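Long-range contacts in TarM (PDB 4X7R), which belongs to the GT-B class of glycosyltransferases, with two Rossmann-like domains and an added antiparallel beta-sheet domain: residues F82-K86 against K172-Y176; D392-V396 against L456-D460. The protein carries 1 engineered substitution. All coordinates share one frame; numbering follows the deposited sequence.

Contact 1: residues F82-K86 against K172-Y176; sequences FKSNK and KGYPY
Three hydrogen bonds join Asn85 and Lys83 to the turn at Lys172-Tyr174, and each ends on a backbone carbonyl. Asn85 supplies two: its backbone N reaches Lys172 O at 2.7 Å, while its amide ND2 gives a nearly straight bond (173° at the hydrogen) to Gly173 O. That oxygen lies in the amide plane of Asn85, although the nitrogen itself sits above the plane of the glycine carbonyl. In the third, Tyr174 OH donates to Lys83 O at 2.8 Å.

The antiparallel sheet of TarM approaches the start of helix 86-95 here: residues 172-174 belong to the turn between strands 163-169 and 175-182, and Asn85 stands at the helix N-cap position without a side-chain capping bond.

Stacking and CH-pi contact accompany the polar bonds. Asn85 CB rests over the centre of the Tyr174 ring, 3.6 Å from its centroid, and the amide is stacked on the ring with the planes 8° apart; CG trans to the backbone N of Asn85 (chi1 -171°) carries the amide over the ring toward the glycine carbonyl. The aliphatic chain of Lys172 runs alongside the other backbone, its CE 3.5 Å from Phe82 O, before NZ bonds to Asn78 O.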
loop_
_atom_site.group_PDB
_atom_site.type_symbol
_atom_site.label_atom_id
_atom_site.label_comp_id
_atom_site.label_asym_id
_atom_site.label_seq_id
_atom_site.Cartn_x
_atom_site.Cartn_y
_atom_site.Cartn_z
ATOM N N PHE A 82 -10.869 -1.715 -34.206
ATOM C CA PHE A 82 -12.241 -2.132 -33.967
ATOM C C PHE A 82 -12.237 -3.663 -33.796
ATOM O O PHE A 82 -12.859 -4.207 -32.884
ATOM C CB PHE A 82 -13.120 -1.754 -35.161
ATOM C CG PHE A 82 -14.504 -2.329 -35.057
ATOM C CD1 PHE A 82 -15.393 -1.873 -34.086
ATOM C CD2 PHE A 82 -14.922 -3.326 -35.925
ATOM C CE1 PHE A 82 -16.682 -2.393 -33.996
ATOM C CE2 PHE A 82 -16.231 -3.812 -35.865
ATOM C CZ PHE A 82 -17.101 -3.351 -34.896
ATOM N N LYS A 83 -11.531 -4.324 -34.683
ATOM C CA LYS A 83 -11.378 -5.767 -34.733
ATOM C C LYS A 83 -10.245 -6.213 -33.768
ATOM O O LYS A 83 -9.264 -5.499 -33.607
ATOM C CB LYS A 83 -11.069 -6.163 -36.199
ATOM C CG LYS A 83 -10.750 -7.639 -36.483
ATOM C CD LYS A 83 -10.136 -7.881 -37.882
ATOM C CE LYS A 83 -8.672 -7.494 -38.041
ATOM N NZ LYS A 83 -7.742 -8.310 -37.197
ATOM N N SER A 84 -10.390 -7.399 -33.154
ATOM C CA SER A 84 -9.375 -8.030 -32.305
ATOM C C SER A 84 -8.191 -8.501 -33.150
ATOM O O SER A 84 -8.343 -8.787 -34.347
ATOM C CB SER A 84 -9.968 -9.216 -31.562
ATOM O OG SER A 84 -10.709 -8.698 -30.473
ATOM N N ASN A 85 -7.003 -8.577 -32.533
ATOM C CA ASN A 85 -5.786 -9.002 -33.224
ATOM C C ASN A 85 -5.791 -10.530 -33.445
ATOM O O ASN A 85 -5.116 -11.281 -32.738
ATOM C CB ASN A 85 -4.572 -8.545 -32.421
ATOM C CG ASN A 85 -3.251 -8.711 -33.110
ATOM O OD1 ASN A 85 -3.166 -8.980 -34.319
ATOM N ND2 ASN A 85 -2.193 -8.511 -32.351
ATOM N N LYS A 86 -6.583 -10.985 -34.428
ATOM C CA LYS A 86 -6.740 -12.405 -34.769
ATOM C C LYS A 86 -5.438 -13.103 -35.126
ATOM O O LYS A 86 -5.278 -14.272 -34.784
ATOM C CB LYS A 86 -7.776 -12.599 -35.899
ATOM C CG LYS A 86 -9.154 -11.975 -35.620
ATOM C CD LYS A 86 -10.010 -12.848 -34.721
ATOM C CE LYS A 86 -10.957 -12.044 -33.883
ATOM N NZ LYS A 86 -11.525 -12.886 -32.809
ATOM N N LYS A 172 -7.762 -5.465 -27.236
ATOM C CA LYS A 172 -7.995 -6.161 -28.503
ATOM C C LYS A 172 -6.821 -7.068 -28.927
ATOM O O LYS A 172 -6.889 -7.716 -29.969
ATOM C CB LYS A 172 -8.426 -5.180 -29.606
ATOM C CG LYS A 172 -9.713 -4.440 -29.253
ATOM C CD LYS A 172 -10.321 -3.658 -30.405
ATOM C CE LYS A 172 -11.538 -2.879 -29.934
ATOM N NZ LYS A 172 -11.173 -1.653 -29.195
ATOM N N GLY A 173 -5.764 -7.123 -28.105
ATOM C CA GLY A 173 -4.613 -7.976 -28.373
ATOM C C GLY A 173 -3.519 -7.338 -29.202
ATOM O O GLY A 173 -2.680 -8.053 -29.759
ATOM N N TYR A 174 -3.495 -5.998 -29.278
ATOM C CA TYR A 174 -2.457 -5.280 -30.028
ATOM C C TYR A 174 -1.352 -4.758 -29.091
ATOM O O TYR A 174 -1.668 -4.217 -28.031
ATOM C CB TYR A 174 -3.067 -4.105 -30.821
ATOM C CG TYR A 174 -4.037 -4.541 -31.897
ATOM C CD1 TYR A 174 -3.591 -4.881 -33.174
ATOM C CD2 TYR A 174 -5.395 -4.639 -31.635
ATOM C CE1 TYR A 174 -4.485 -5.283 -34.168
ATOM C CE2 TYR A 174 -6.286 -5.080 -32.603
ATOM C CZ TYR A 174 -5.836 -5.371 -33.877
ATOM O OH TYR A 174 -6.759 -5.757 -34.819
ATOM N N PRO A 175 -0.071 -4.821 -29.486
ATOM C CA PRO A 175 0.995 -4.264 -28.612
ATOM C C PRO A 175 0.962 -2.748 -28.581
ATOM O O PRO A 175 0.748 -2.137 -29.630
ATOM C CB PRO A 175 2.300 -4.755 -29.253
ATOM C CG PRO A 175 1.922 -5.070 -30.686
ATOM C CD PRO A 175 0.477 -5.421 -30.726
ATOM N N TYR A 176 1.170 -2.136 -27.381
ATOM C CA TYR A 176 1.119 -0.678 -27.226
ATOM C C TYR A 176 2.367 -0.091 -26.593
ATOM O O TYR A 176 2.641 1.099 -26.764
ATOM C CB TYR A 176 -0.202 -0.197 -26.538
ATOM C CG TYR A 176 -0.392 -0.679 -25.112
ATOM C CD1 TYR A 176 -0.915 -1.941 -24.844
ATOM C CD2 TYR A 176 0.005 0.104 -24.029
ATOM C CE1 TYR A 176 -1.093 -2.391 -23.539
ATOM C CE2 TYR A 176 -0.152 -0.344 -22.715
ATOM C CZ TYR A 176 -0.681 -1.603 -22.478
ATOM O OH TYR A 176 -0.868 -2.064 -21.199
#

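Contact 2: residues D392-V396 against L456-D460; sequences DFKLV and LVNND
Leu395 lays its CD2 methyl against two consecutive residues of helix 446-457, touching Leu456 CB at 3.7 Å and Val457 CG1 at 3.5 Å. The second approach is tighter than ordinary van der Waals contact between carbons, so the leucine is packed closely against the valine. The Leu395 and Val457 side chains cross at about a right angle. Val457 also packs on Val321 of strand 320-324, which Leu395 touches too, so the three side chains form one apolar cluster.

The setting is the C-terminal Rossmann-like domain of the GT-B fold. Strand 395-398 lies inside its six-stranded parallel sheet, between strands 320-324 and 419-422, and helix 446-457 packs beside the strand's N-terminal end.

Lys394, just before the strand residues, carries the polar half of the contact. With CG anti to the backbone N (chi1 -174°) and the remaining chain extended, Lys394 CD passes 3.6 Å from Val457 O and the ammonium group is delivered to the end of the helix. Lys394 NZ donates to Val457 O at 2.8 Å, coming from above the plane of that carbonyl. Lys394 NZ also forms a salt bridge with Asp460 OD1, at 2.8 Å, reached from 56° out of the carboxylate plane; the two side chains cross at about a right angle. Thr317 O is a third acceptor for the same nitrogen. The buried lysine is thus gripped by a carboxylate and two backbone carbonyls, surroundings that would be expected to favour its charged form. Asp460 opens helix 460-477, and Asn459 at its N-cap position bonds through OD1 to the backbone N of Leu462.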
loop_
_atom_site.group_PDB
_atom_site.type_symbol
_atom_site.label_atom_id
_atom_site.label_comp_id
_atom_site.label_asym_id
_atom_site.label_seq_id
_atom_site.Cartn_x
_atom_site.Cartn_y
_atom_site.Cartn_z
ATOM N N ASP A 392 -15.686 -5.808 18.773
ATOM C CA ASP A 392 -15.369 -7.047 19.483
ATOM C C ASP A 392 -14.221 -6.916 20.487
ATOM O O ASP A 392 -14.047 -7.816 21.305
ATOM C CB ASP A 392 -15.067 -8.180 18.482
ATOM C CG ASP A 392 -16.240 -8.613 17.621
ATOM O OD1 ASP A 392 -17.359 -8.776 18.177
ATOM O OD2 ASP A 392 -16.029 -8.849 16.403
ATOM N N PHE A 393 -13.423 -5.829 20.424
ATOM C CA PHE A 393 -12.279 -5.669 21.332
ATOM C C PHE A 393 -12.599 -4.817 22.553
ATOM O O PHE A 393 -13.343 -3.846 22.445
ATOM C CB PHE A 393 -11.043 -5.095 20.607
ATOM C CG PHE A 393 -10.694 -5.605 19.223
ATOM C CD1 PHE A 393 -10.761 -6.964 18.920
ATOM C CD2 PHE A 393 -10.197 -4.740 18.252
ATOM C CE1 PHE A 393 -10.406 -7.435 17.648
ATOM C CE2 PHE A 393 -9.834 -5.212 16.983
ATOM C CZ PHE A 393 -9.942 -6.555 16.687
ATOM N N LYS A 394 -12.027 -5.179 23.717
ATOM C CA LYS A 394 -12.156 -4.432 24.977
ATOM C C LYS A 394 -11.114 -3.281 24.963
ATOM O O LYS A 394 -11.377 -2.177 25.453
ATOM C CB LYS A 394 -11.925 -5.369 26.179
ATOM C CG LYS A 394 -12.177 -4.711 27.530
ATOM C CD LYS A 394 -12.429 -5.725 28.613
ATOM C CE LYS A 394 -12.912 -5.046 29.867
ATOM N NZ LYS A 394 -13.407 -6.031 30.860
ATOM N N LEU A 395 -9.933 -3.570 24.385
ATOM C CA LEU A 395 -8.822 -2.642 24.210
ATOM C C LEU A 395 -7.964 -3.067 23.029
ATOM O O LEU A 395 -8.086 -4.185 22.522
ATOM C CB LEU A 395 -7.980 -2.466 25.496
ATOM C CG LEU A 395 -7.230 -3.693 26.004
ATOM C CD1 LEU A 395 -5.737 -3.505 25.898
ATOM C CD2 LEU A 395 -7.607 -3.983 27.414
ATOM N N VAL A 396 -7.099 -2.161 22.591
ATOM C CA VAL A 396 -6.192 -2.380 21.474
ATOM C C VAL A 396 -4.756 -2.177 21.969
ATOM O O VAL A 396 -4.508 -1.456 22.936
ATOM C CB VAL A 396 -6.611 -1.522 20.241
ATOM C CG1 VAL A 396 -5.468 -1.286 19.265
ATOM C CG2 VAL A 396 -7.812 -2.145 19.530
ATOM N N LEU A 456 -6.488 -3.152 32.642
ATOM C CA LEU A 456 -7.536 -2.745 31.713
ATOM C C LEU A 456 -8.568 -3.838 31.362
ATOM O O LEU A 456 -9.766 -3.554 31.457
ATOM C CB LEU A 456 -6.916 -2.064 30.478
ATOM C CG LEU A 456 -7.500 -0.723 29.985
ATOM C CD1 LEU A 456 -7.866 0.208 31.112
ATOM C CD2 LEU A 456 -6.523 -0.013 29.057
ATOM N N VAL A 457 -8.127 -5.082 31.010
ATOM C CA VAL A 457 -9.045 -6.199 30.683
ATOM C C VAL A 457 -9.915 -6.625 31.864
ATOM O O VAL A 457 -10.999 -7.169 31.642
ATOM C CB VAL A 457 -8.409 -7.461 30.025
ATOM C CG1 VAL A 457 -7.990 -7.221 28.592
ATOM C CG2 VAL A 457 -7.280 -8.060 30.861
ATOM N N ASN A 458 -9.416 -6.437 33.102
ATOM C CA ASN A 458 -10.087 -6.834 34.345
ATOM C C ASN A 458 -10.809 -5.694 35.079
ATOM O O ASN A 458 -11.201 -5.861 36.232
ATOM C CB ASN A 458 -9.101 -7.551 35.268
ATOM C CG ASN A 458 -8.738 -8.926 34.779
ATOM O OD1 ASN A 458 -9.518 -9.875 34.880
ATOM N ND2 ASN A 458 -7.548 -9.063 34.230
ATOM N N ASN A 459 -11.011 -4.553 34.404
ATOM C CA ASN A 459 -11.705 -3.396 34.970
ATOM C C ASN A 459 -12.621 -2.795 33.895
ATOM O O ASN A 459 -12.161 -2.045 33.026
ATOM C CB ASN A 459 -10.698 -2.380 35.520
ATOM C CG ASN A 459 -11.276 -1.354 36.451
ATOM O OD1 ASN A 459 -12.373 -0.831 36.244
ATOM N ND2 ASN A 459 -10.513 -0.992 37.464
ATOM N N ASP A 460 -13.913 -3.179 33.936
ATOM C CA ASP A 460 -14.949 -2.771 32.982
ATOM C C ASP A 460 -15.191 -1.264 32.957
ATOM O O ASP A 460 -15.247 -0.686 31.870
ATOM C CB ASP A 460 -16.258 -3.544 33.218
ATOM C CG ASP A 460 -16.109 -5.054 33.170
ATOM O OD1 ASP A 460 -15.939 -5.600 32.057
ATOM O OD2 ASP A 460 -16.172 -5.692 34.247
#

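In the fold
The two contacts lie on opposite sides of the chain's centre, with their own centres 59 Å apart, and share no secondary-structure element. Contact 1 is a surface contact between a helix-preceding loop and a turn of the antiparallel sheet; contact 2 is largely buried, where a strand of the C-terminal parallel sheet meets the junction of two helices. Their chemistry differs accordingly. Uncharged groups make the cross-bonds of 82-86 with 172-176, supplemented by an amide on an aromatic face, whereas 392-396 with 456-460 combines close aliphatic packing with a salt bridge. Backbone carbonyls nevertheless serve as acceptors for side-chain donors in both.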